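Local coordinates for putative Lipoprotein (Shewanella oneidensis, PDB 3U24) that is of unknown function but binds zinc and calcium ions and is probably related to zinc metallopeptidases through its DUF885 fold, at residues Asp35-Gln38 with Trp43-Tyr46; Met104-Thr109 with Glu243-Gln248; Ala442-Arg447 with Asp533-Tyr538. All blocks are in the same frame, centred on the assembly; numbering follows the deposited sequence.

Interaction 1. Residues Asp35-Gln38 with Trp43-Tyr46. With ZN (zinc ion), chain H; EDO (1,2-ethanediol), chain X.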
loop_
_atom_site.group_PDB
_atom_site.type_symbol
_atom_site.label_atom_id
_atom_site.label_comp_id
_atom_site.label_asym_id
_atom_site.label_seq_id
_atom_site.Cartn_x
_atom_site.Cartn_y
_atom_site.Cartn_z
ATOM N N ASP A 35 25.028 -3.476 -2.580
ATOM C CA ASP A 35 25.042 -3.844 -3.962
ATOM C C ASP A 35 23.754 -3.478 -4.648
ATOM O O ASP A 35 23.785 -3.126 -5.805
ATOM C CB ASP A 35 25.283 -5.342 -4.134
ATOM C CG ASP A 35 26.685 -5.740 -3.735
ATOM O OD1 ASP A 35 27.521 -4.823 -3.663
ATOM O OD2 ASP A 35 26.955 -6.949 -3.481
ATOM N N LEU A 36 22.629 -3.566 -3.949
ATOM C CA LEU A 36 21.355 -3.213 -4.544
ATOM C C LEU A 36 21.379 -1.745 -4.896
ATOM O O LEU A 36 20.951 -1.392 -5.961
ATOM C CB LEU A 36 20.175 -3.534 -3.630
ATOM C CG LEU A 36 18.789 -3.358 -4.227
ATOM C CD1 LEU A 36 18.584 -4.248 -5.437
ATOM C CD2 LEU A 36 17.721 -3.559 -3.140
ATOM N N TRP A 37 21.928 -0.910 -4.025
ATOM C CA TRP A 37 21.979 0.512 -4.283
ATOM C C TRP A 37 22.951 0.934 -5.376
ATOM O O TRP A 37 22.709 1.939 -6.069
ATOM C CB TRP A 37 22.292 1.275 -3.024
ATOM C CG TRP A 37 21.293 1.185 -1.901
ATOM C CD1 TRP A 37 21.544 1.491 -0.586
ATOM C CD2 TRP A 37 19.880 0.787 -1.943
ATOM N NE1 TRP A 37 20.421 1.342 0.160
ATOM C CE2 TRP A 37 19.392 0.920 -0.587
ATOM C CE3 TRP A 37 18.998 0.370 -2.934
ATOM C CZ2 TRP A 37 18.092 0.607 -0.235
ATOM C CZ3 TRP A 37 17.667 0.068 -2.572
ATOM C CH2 TRP A 37 17.233 0.184 -1.253
ATOM N N GLN A 38 24.010 0.173 -5.558
ATOM C CA GLN A 38 24.946 0.360 -6.664
ATOM C C GLN A 38 24.299 0.010 -7.995
ATOM O O GLN A 38 24.577 0.653 -8.975
ATOM C CB GLN A 38 26.200 -0.497 -6.421
ATOM C CG GLN A 38 27.183 -0.623 -7.575
ATOM C CD GLN A 38 28.487 -1.341 -7.144
ATOM O OE1 GLN A 38 28.623 -2.574 -7.294
ATOM N NE2 GLN A 38 29.433 -0.576 -6.561
ATOM N N TRP A 43 16.321 3.536 -6.656
ATOM C CA TRP A 43 15.706 2.778 -5.580
ATOM C C TRP A 43 16.270 3.221 -4.240
ATOM O O TRP A 43 15.537 3.401 -3.251
ATOM C CB TRP A 43 15.983 1.325 -5.817
ATOM C CG TRP A 43 15.056 0.354 -5.131
ATOM C CD1 TRP A 43 14.232 0.550 -4.006
ATOM C CD2 TRP A 43 14.894 -1.061 -5.484
ATOM N NE1 TRP A 43 13.562 -0.622 -3.672
ATOM C CE2 TRP A 43 13.929 -1.627 -4.530
ATOM C CE3 TRP A 43 15.441 -1.883 -6.459
ATOM C CZ2 TRP A 43 13.541 -2.956 -4.593
ATOM C CZ3 TRP A 43 15.028 -3.219 -6.517
ATOM C CH2 TRP A 43 14.102 -3.737 -5.602
ATOM N N ALA A 44 17.575 3.450 -4.197
ATOM C CA ALA A 44 18.201 3.930 -2.979
ATOM C C ALA A 44 17.593 5.299 -2.575
ATOM O O ALA A 44 17.221 5.528 -1.415
ATOM C CB ALA A 44 19.703 4.053 -3.168
ATOM N N LEU A 45 17.527 6.197 -3.552
ATOM C CA LEU A 45 16.958 7.521 -3.384
ATOM C C LEU A 45 15.544 7.439 -2.808
ATOM O O LEU A 45 15.270 8.072 -1.830
ATOM C CB LEU A 45 16.922 8.252 -4.758
ATOM C CG LEU A 45 16.201 9.591 -4.886
ATOM C CD1 LEU A 45 16.763 10.611 -3.891
ATOM C CD2 LEU A 45 16.293 10.073 -6.356
ATOM N N TYR A 46 14.688 6.624 -3.396
ATOM C CA TYR A 46 13.357 6.454 -2.872
ATOM C C TYR A 46 13.358 5.870 -1.485
ATOM O O TYR A 46 12.450 6.159 -0.729
ATOM C CB TYR A 46 12.514 5.578 -3.771
ATOM C CG TYR A 46 11.857 6.306 -4.931
ATOM C CD1 TYR A 46 12.519 6.491 -6.127
ATOM C CD2 TYR A 46 10.551 6.798 -4.838
ATOM C CE1 TYR A 46 11.918 7.121 -7.207
ATOM C CE2 TYR A 46 9.943 7.455 -5.936
ATOM C CZ TYR A 46 10.652 7.591 -7.115
ATOM O OH TYR A 46 10.121 8.218 -8.212
HETATM ZN ZN ZN H . 29.776 -5.007 -3.296
HETATM C C1 EDO X . 26.082 4.274 -9.628
HETATM O O1 EDO X . 26.123 3.145 -10.498
HETATM C C2 EDO X . 25.976 3.782 -8.197
HETATM O O2 EDO X . 27.012 4.412 -7.431
HETATM O O HOH W 1 30.041 -7.491 -2.779
HETATM O O HOH W 2 29.036 -5.212 -1.090
#

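Interaction 2. Residues Met104-Thr109 with Glu243-Gln248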
loop_
_atom_site.group_PDB
_atom_site.type_symbol
_atom_site.label_atom_id
_atom_site.label_comp_id
_atom_site.label_asym_id
_atom_site.label_seq_id
_atom_site.Cartn_x
_atom_site.Cartn_y
_atom_site.Cartn_z
HETATM N N MSE A 104 12.275 -10.142 -8.828
HETATM C CA MSE A 104 12.993 -9.301 -9.818
HETATM C C MSE A 104 13.236 -10.033 -11.132
HETATM O O MSE A 104 12.944 -9.492 -12.214
HETATM C CB MSE A 104 14.311 -8.733 -9.278
HETATM C CG MSE A 104 14.126 -7.708 -8.133
HETATM SE SE MSE A 104 15.771 -7.323 -7.106
HETATM C CE MSE A 104 16.806 -6.620 -8.606
ATOM N N ALA A 105 13.767 -11.249 -11.045
ATOM C CA ALA A 105 14.043 -12.052 -12.217
ATOM C C ALA A 105 12.757 -12.301 -13.005
ATOM O O ALA A 105 12.723 -12.177 -14.234
ATOM C CB ALA A 105 14.711 -13.372 -11.838
ATOM N N TRP A 106 11.718 -12.674 -12.274
ATOM C CA TRP A 106 10.451 -13.013 -12.857
ATOM C C TRP A 106 9.801 -11.822 -13.507
ATOM O O TRP A 106 9.219 -11.988 -14.547
ATOM C CB TRP A 106 9.542 -13.620 -11.802
ATOM C CG TRP A 106 8.096 -13.805 -12.215
ATOM C CD1 TRP A 106 7.513 -14.912 -12.849
ATOM C CD2 TRP A 106 6.999 -12.848 -12.031
ATOM N NE1 TRP A 106 6.173 -14.699 -13.035
ATOM C CE2 TRP A 106 5.802 -13.497 -12.541
ATOM C CE3 TRP A 106 6.884 -11.594 -11.432
ATOM C CZ2 TRP A 106 4.551 -12.877 -12.499
ATOM C CZ3 TRP A 106 5.613 -10.962 -11.392
ATOM C CH2 TRP A 106 4.476 -11.590 -11.929
ATOM N N ASP A 107 9.903 -10.630 -12.909
ATOM C CA ASP A 107 9.431 -9.404 -13.540
ATOM C C ASP A 107 10.075 -9.169 -14.904
ATOM O O ASP A 107 9.402 -8.736 -15.842
ATOM C CB ASP A 107 9.693 -8.140 -12.682
ATOM C CG ASP A 107 8.595 -7.887 -11.613
ATOM O OD1 ASP A 107 7.423 -8.241 -11.858
ATOM O OD2 ASP A 107 8.901 -7.319 -10.519
ATOM N N ILE A 108 11.381 -9.436 -14.993
ATOM C CA ILE A 108 12.107 -9.225 -16.225
ATOM C C ILE A 108 11.774 -10.302 -17.243
ATOM O O ILE A 108 11.580 -9.993 -18.406
ATOM C CB ILE A 108 13.617 -9.120 -15.990
ATOM C CG1 ILE A 108 13.927 -7.779 -15.284
ATOM C CG2 ILE A 108 14.388 -9.299 -17.289
ATOM C CD1 ILE A 108 15.275 -7.800 -14.601
ATOM N N THR A 109 11.700 -11.562 -16.834
ATOM C CA THR A 109 11.634 -12.620 -17.837
ATOM C C THR A 109 10.222 -13.104 -18.166
ATOM O O THR A 109 10.036 -13.757 -19.178
ATOM C CB THR A 109 12.525 -13.819 -17.420
ATOM O OG1 THR A 109 12.038 -14.351 -16.185
ATOM C CG2 THR A 109 13.978 -13.367 -17.221
ATOM N N GLU A 243 -4.746 -15.964 -15.127
ATOM C CA GLU A 243 -4.514 -16.820 -13.970
ATOM C C GLU A 243 -3.027 -17.137 -13.644
ATOM O O GLU A 243 -2.612 -17.054 -12.489
ATOM C CB GLU A 243 -5.269 -18.135 -14.125
ATOM C CG GLU A 243 -5.117 -19.095 -12.937
ATOM C CD GLU A 243 -6.252 -20.149 -12.904
ATOM O OE1 GLU A 243 -6.565 -20.724 -13.980
ATOM O OE2 GLU A 243 -6.857 -20.396 -11.834
ATOM N N GLU A 244 -2.253 -17.532 -14.644
ATOM C CA GLU A 244 -0.891 -17.965 -14.399
ATOM C C GLU A 244 -0.058 -16.823 -13.794
ATOM O O GLU A 244 0.623 -17.025 -12.791
ATOM C CB GLU A 244 -0.203 -18.534 -15.646
ATOM C CG GLU A 244 1.170 -19.167 -15.304
ATOM C CD GLU A 244 1.830 -20.026 -16.398
ATOM O OE1 GLU A 244 1.706 -19.701 -17.612
ATOM O OE2 GLU A 244 2.520 -21.033 -16.036
ATOM N N LEU A 245 -0.091 -15.652 -14.418
ATOM C CA LEU A 245 0.654 -14.496 -13.925
ATOM C C LEU A 245 0.118 -13.996 -12.575
ATOM O O LEU A 245 0.893 -13.537 -11.734
ATOM C CB LEU A 245 0.698 -13.373 -14.954
ATOM C CG LEU A 245 1.482 -13.667 -16.241
ATOM C CD1 LEU A 245 1.293 -12.529 -17.251
ATOM C CD2 LEU A 245 2.967 -13.896 -15.966
ATOM N N TYR A 246 -1.188 -14.140 -12.366
ATOM C CA TYR A 246 -1.822 -13.593 -11.184
ATOM C C TYR A 246 -1.378 -14.400 -9.983
ATOM O O TYR A 246 -0.920 -13.830 -9.000
ATOM C CB TYR A 246 -3.340 -13.572 -11.313
ATOM C CG TYR A 246 -4.030 -12.774 -10.228
ATOM C CD1 TYR A 246 -4.347 -13.368 -9.022
ATOM C CD2 TYR A 246 -4.379 -11.456 -10.421
ATOM C CE1 TYR A 246 -4.981 -12.685 -8.014
ATOM C CE2 TYR A 246 -5.007 -10.740 -9.430
ATOM C CZ TYR A 246 -5.313 -11.379 -8.209
ATOM O OH TYR A 246 -5.952 -10.723 -7.180
ATOM N N GLU A 247 -1.446 -15.715 -10.083
ATOM C CA GLU A 247 -0.954 -16.575 -9.023
ATOM C C GLU A 247 0.532 -16.364 -8.719
ATOM O O GLU A 247 0.921 -16.341 -7.544
ATOM C CB GLU A 247 -1.185 -18.032 -9.362
ATOM C CG GLU A 247 -2.662 -18.458 -9.373
ATOM C CD GLU A 247 -3.261 -18.579 -7.974
ATOM O OE1 GLU A 247 -2.551 -18.329 -6.955
ATOM O OE2 GLU A 247 -4.467 -18.893 -7.875
ATOM N N GLN A 248 1.368 -16.217 -9.750
ATOM C CA GLN A 248 2.794 -16.019 -9.514
ATOM C C GLN A 248 2.956 -14.659 -8.820
ATOM O O GLN A 248 3.696 -14.561 -7.826
ATOM C CB GLN A 248 3.660 -16.124 -10.805
ATOM C CG GLN A 248 3.756 -17.522 -11.415
ATOM C CD GLN A 248 4.293 -17.650 -12.894
ATOM O OE1 GLN A 248 4.291 -16.708 -13.696
ATOM N NE2 GLN A 248 4.701 -18.870 -13.249
#

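Interaction 3. Residues Ala442-Arg447 with Asp533-Tyr538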
loop_
_atom_site.group_PDB
_atom_site.type_symbol
_atom_site.label_atom_id
_atom_site.label_comp_id
_atom_site.label_asym_id
_atom_site.label_seq_id
_atom_site.Cartn_x
_atom_site.Cartn_y
_atom_site.Cartn_z
ATOM N N ALA A 442 -3.918 -4.800 10.992
ATOM C CA ALA A 442 -4.806 -3.700 11.298
ATOM C C ALA A 442 -6.250 -4.126 11.132
ATOM O O ALA A 442 -7.048 -3.812 11.995
ATOM C CB ALA A 442 -4.503 -2.478 10.450
ATOM N N VAL A 443 -6.575 -4.861 10.065
ATOM C CA VAL A 443 -7.957 -5.404 9.857
ATOM C C VAL A 443 -8.376 -6.392 10.948
ATOM O O VAL A 443 -9.481 -6.331 11.493
ATOM C CB VAL A 443 -8.092 -6.019 8.451
ATOM C CG1 VAL A 443 -9.498 -6.602 8.171
ATOM C CG2 VAL A 443 -7.696 -4.964 7.400
ATOM N N TYR A 444 -7.453 -7.267 11.315
ATOM C CA TYR A 444 -7.663 -8.234 12.415
ATOM C C TYR A 444 -8.018 -7.499 13.695
ATOM O O TYR A 444 -8.984 -7.875 14.397
ATOM C CB TYR A 444 -6.444 -9.129 12.591
ATOM C CG TYR A 444 -6.404 -9.820 13.914
ATOM C CD1 TYR A 444 -7.153 -10.960 14.147
ATOM C CD2 TYR A 444 -5.677 -9.291 14.971
ATOM C CE1 TYR A 444 -7.120 -11.576 15.393
ATOM C CE2 TYR A 444 -5.669 -9.890 16.195
ATOM C CZ TYR A 444 -6.397 -11.030 16.409
ATOM O OH TYR A 444 -6.366 -11.626 17.662
ATOM N N THR A 445 -7.341 -6.388 13.982
ATOM C CA THR A 445 -7.628 -5.729 15.267
ATOM C C THR A 445 -9.058 -5.201 15.395
ATOM O O THR A 445 -9.628 -5.187 16.488
ATOM C CB THR A 445 -6.628 -4.625 15.645
ATOM O OG1 THR A 445 -6.704 -3.570 14.690
ATOM C CG2 THR A 445 -5.228 -5.187 15.778
ATOM N N GLU A 446 -9.646 -4.808 14.279
ATOM C CA GLU A 446 -11.018 -4.355 14.289
ATOM C C GLU A 446 -11.949 -5.483 14.804
ATOM O O GLU A 446 -12.761 -5.291 15.713
ATOM C CB GLU A 446 -11.444 -3.902 12.888
ATOM C CG GLU A 446 -10.467 -2.960 12.196
ATOM C CD GLU A 446 -10.690 -2.849 10.688
ATOM O OE1 GLU A 446 -11.596 -3.531 10.164
ATOM O OE2 GLU A 446 -9.955 -2.085 10.020
ATOM N N ARG A 447 -11.781 -6.665 14.249
ATOM C CA ARG A 447 -12.608 -7.785 14.618
ATOM C C ARG A 447 -12.349 -8.214 16.065
ATOM O O ARG A 447 -13.280 -8.376 16.865
ATOM C CB ARG A 447 -12.383 -8.908 13.606
ATOM C CG ARG A 447 -12.856 -10.289 13.992
ATOM C CD ARG A 447 -14.339 -10.469 13.956
ATOM N NE ARG A 447 -14.822 -10.370 12.575
ATOM C CZ ARG A 447 -15.975 -10.876 12.112
ATOM N NH1 ARG A 447 -16.815 -11.555 12.923
ATOM N NH2 ARG A 447 -16.262 -10.692 10.816
ATOM N N ASP A 533 -7.142 -17.016 11.133
ATOM C CA ASP A 533 -7.056 -18.496 11.082
ATOM C C ASP A 533 -5.845 -19.015 11.884
ATOM O O ASP A 533 -5.970 -19.966 12.606
ATOM C CB ASP A 533 -6.975 -19.027 9.655
ATOM C CG ASP A 533 -8.240 -18.726 8.830
ATOM O OD1 ASP A 533 -9.325 -18.442 9.440
ATOM O OD2 ASP A 533 -8.122 -18.779 7.557
ATOM N N PHE A 534 -4.688 -18.379 11.775
ATOM C CA PHE A 534 -3.578 -18.778 12.636
ATOM C C PHE A 534 -3.929 -18.639 14.114
ATOM O O PHE A 534 -3.607 -19.504 14.891
ATOM C CB PHE A 534 -2.296 -17.998 12.334
ATOM C CG PHE A 534 -1.158 -18.290 13.287
ATOM C CD1 PHE A 534 -0.838 -19.605 13.633
ATOM C CD2 PHE A 534 -0.409 -17.266 13.810
ATOM C CE1 PHE A 534 0.197 -19.874 14.502
ATOM C CE2 PHE A 534 0.641 -17.523 14.660
ATOM C CZ PHE A 534 0.933 -18.820 15.040
ATOM N N ARG A 535 -4.608 -17.566 14.496
ATOM C CA ARG A 535 -4.992 -17.425 15.880
ATOM C C ARG A 535 -5.865 -18.589 16.321
ATOM O O ARG A 535 -5.614 -19.189 17.376
ATOM C CB ARG A 535 -5.695 -16.132 16.173
ATOM C CG ARG A 535 -6.027 -16.049 17.641
ATOM C CD ARG A 535 -6.820 -14.821 17.950
ATOM N NE ARG A 535 -8.228 -15.000 17.662
ATOM C CZ ARG A 535 -9.149 -14.082 17.872
ATOM N NH1 ARG A 535 -8.818 -12.867 18.323
ATOM N NH2 ARG A 535 -10.407 -14.379 17.627
ATOM N N GLU A 536 -6.878 -18.915 15.531
ATOM C CA GLU A 536 -7.788 -19.979 15.945
ATOM C C GLU A 536 -7.060 -21.306 16.015
ATOM O O GLU A 536 -7.354 -22.108 16.861
ATOM C CB GLU A 536 -9.011 -20.056 15.050
ATOM C CG GLU A 536 -9.925 -18.817 15.098
ATOM C CD GLU A 536 -10.406 -18.435 16.513
ATOM O OE1 GLU A 536 -11.181 -19.203 17.124
ATOM O OE2 GLU A 536 -10.010 -17.346 17.010
ATOM N N GLU A 537 -6.104 -21.525 15.120
ATOM C CA GLU A 537 -5.242 -22.715 15.140
ATOM C C GLU A 537 -4.376 -22.788 16.404
ATOM O O GLU A 537 -4.160 -23.847 16.973
ATOM C CB GLU A 537 -4.346 -22.709 13.896
ATOM C CG GLU A 537 -3.271 -23.780 13.897
ATOM C CD GLU A 537 -2.396 -23.748 12.661
ATOM O OE1 GLU A 537 -2.237 -22.689 12.031
ATOM O OE2 GLU A 537 -1.834 -24.803 12.318
ATOM N N TYR A 538 -3.893 -21.645 16.845
ATOM C CA TYR A 538 -3.088 -21.583 18.041
ATOM C C TYR A 538 -3.933 -21.786 19.304
ATOM O O TYR A 538 -3.469 -22.415 20.264
ATOM C CB TYR A 538 -2.401 -20.246 18.093
ATOM C CG TYR A 538 -1.173 -20.167 18.930
ATOM C CD1 TYR A 538 0.037 -20.560 18.421
ATOM C CD2 TYR A 538 -1.201 -19.603 20.196
ATOM C CE1 TYR A 538 1.187 -20.452 19.161
ATOM C CE2 TYR A 538 -0.052 -19.472 20.940
ATOM C CZ TYR A 538 1.133 -19.903 20.404
ATOM O OH TYR A 538 2.294 -19.794 21.101
#

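Interaction 1. Residues Asp35-Gln38 with Trp43-Tyr46
Helix 25-39 and the short helix 41-47 come closest at Trp37 and Ala44, with Trp37 CA and Ala44 CA 5.3 Å apart, close enough for an indole to lie directly on the neighbouring backbone. The Trp37 ring does this with one face: the CA of Ala44 sits over its six-membered ring, 3.7 Å from the centroid, while Ala44 CB comes within 3.5 Å of Trp37 CD2. With CG anti to its own carbonyl carbon (chi1 -63°), Trp37 sends its ring across to the second helix although its CB does not lead that way. At its far end the same ring meets Trp43, where Trp37 CZ3 lies 3.7 Å from Trp43 CG. Their planes are turned by 57°, so the pair is neither a stack nor an edge-to-face contact. Leu36 then closes over a face of Trp43: its CD2 stands almost on the normal of the six-membered ring, 4.2 Å from the centroid, in a CH-pi contact, and CD1 leans on Trp43 CZ3. All of this is apolar, and the Trp37 N-H is taken up elsewhere, by Tyr369 OH. Outside the two segments, Phe432 touches Leu36 and Leu431 touches Trp37, both from helix 427-432. On helix 25-39, Asp35 OD1 binds a zinc ion with two waters, well away from the indoles. These are two successive helices of a mainly helical fold, separated by a single residue and packed together through an aromatic cluster.

Interaction 2. Residues Met104-Thr109 with Glu243-Gln248
The indole N-H of Trp106 is given to the side-chain oxygen of Gln248, NE1 to OE1 2.8 Å, with an N-H...O angle of 160°. The oxygen lies in the plane of the indole, at its edge, but the donor does not lie in the plane of the amide: it approaches from above, 60° out of it, and ring and amide planes stand perpendicular. The glutamine reaches the bond with its chain extended beyond CG, and its CB packs off the indole plane near the rim, 3.6 Å from Trp106 NE1. Trp106 itself has CG anti to the backbone N (chi1 170°), a torsion that carries the ring straight out from helix 88-111 toward helix 243-254. The reach is needed, because Trp106 CA and Gln248 CA, the nearest pair of the two segments, are 8.9 Å apart. This is a widely spaced helix-helix contact in the mainly helical DUF885 fold, bridged by one large side chain between elements far apart in sequence. Further round the ring, Trp106 CZ2 meets Leu245 CD2 at 3.9 Å and lies 3.8 Å from Leu245 O, which approaches obliquely. Beyond the two segments, Phe111 stacks on the indole and Phe252 meets it at an angle, so the ring is held by aromatic neighbours as well as by its N-H. A leucine in place of Trp106 would probably leave Gln248 OE1 without its donor and open a gap between the helices beside Leu245. Helix 243-254 is also tied to helix 459-485, by Tyr246 OH with Asp479.

Interaction 3. Residues Ala442-Arg447 with Asp533-Tyr538
Tyr444 and Arg535 bury nearly all the surface of this contact. Their side chains cross at about a right angle, the phenol oxygen meeting the guanidinium, and the nearest CA atoms of segments 442-447 and 533-538, Tyr444 CA and Arg535 CA, are 10.2 Å apart. Arg535 NH1 donates to Tyr444 OH at 2.8 Å. The bond is bent, 139° at the hydrogen, and the hydroxyl sits somewhat off the guanidinium plane, while ring and guanidinium are close to perpendicular. Beside it, Arg535 CD comes to 3.2 Å from Tyr444 OH, so the phenol oxygen lies against the aliphatic part of the arginine as well. The arginine chain runs out straight and then turns at chi3 (82°), the bend that turns NH1 toward the hydroxyl. Tyr444 OH has a second partner in His552 NE2, so two groups grip this buried oxygen. Glu536 OE2 takes bonds from both NE (3.0 Å) and NH2 (3.1 Å) of Arg535, a side-on salt bridge onto a single oxygen lying in the guanidinium plane. Glu451, further along the helix of Tyr444, pairs with NH2 too. The two carboxylates offset the buried charge and probably limit its rotation. Glu446 is bonded to the zinc ligand His408. The contact joins helix 523-542 to the helix that supplies the zinc ligand Glu439, with the Tyr444 side chain about 11 Å from a bound zinc ion. His408-Glu409, His414 and the later Glu439 recall HExxH-type sites, though spaced differently, consistent with the Peptidase_MA clan.

Overall arrangement
All three contacts join helix to helix, and each pairs a different two helices. Interactions 1 and 3 are buried, interaction 2 partly so. Interaction 1 links chain neighbours by aromatic and aliphatic packing alone; interaction 2 joins distant helices by one neutral hydrogen bond with a little apolar contact; interaction 3 relies on a charged group, near the zinc site of His408, His414 and Glu439. Interactions 1 and 2 touch, through Trp43 CZ3 and the selenium SE of Met104, 4.2 Å apart, so helix 88-111, one side of interaction 2, also packs on Trp43 of interaction 1. Interaction 3 stands apart, its nearest atoms about 16 Å from interaction 2 and about 22 Å from interaction 1.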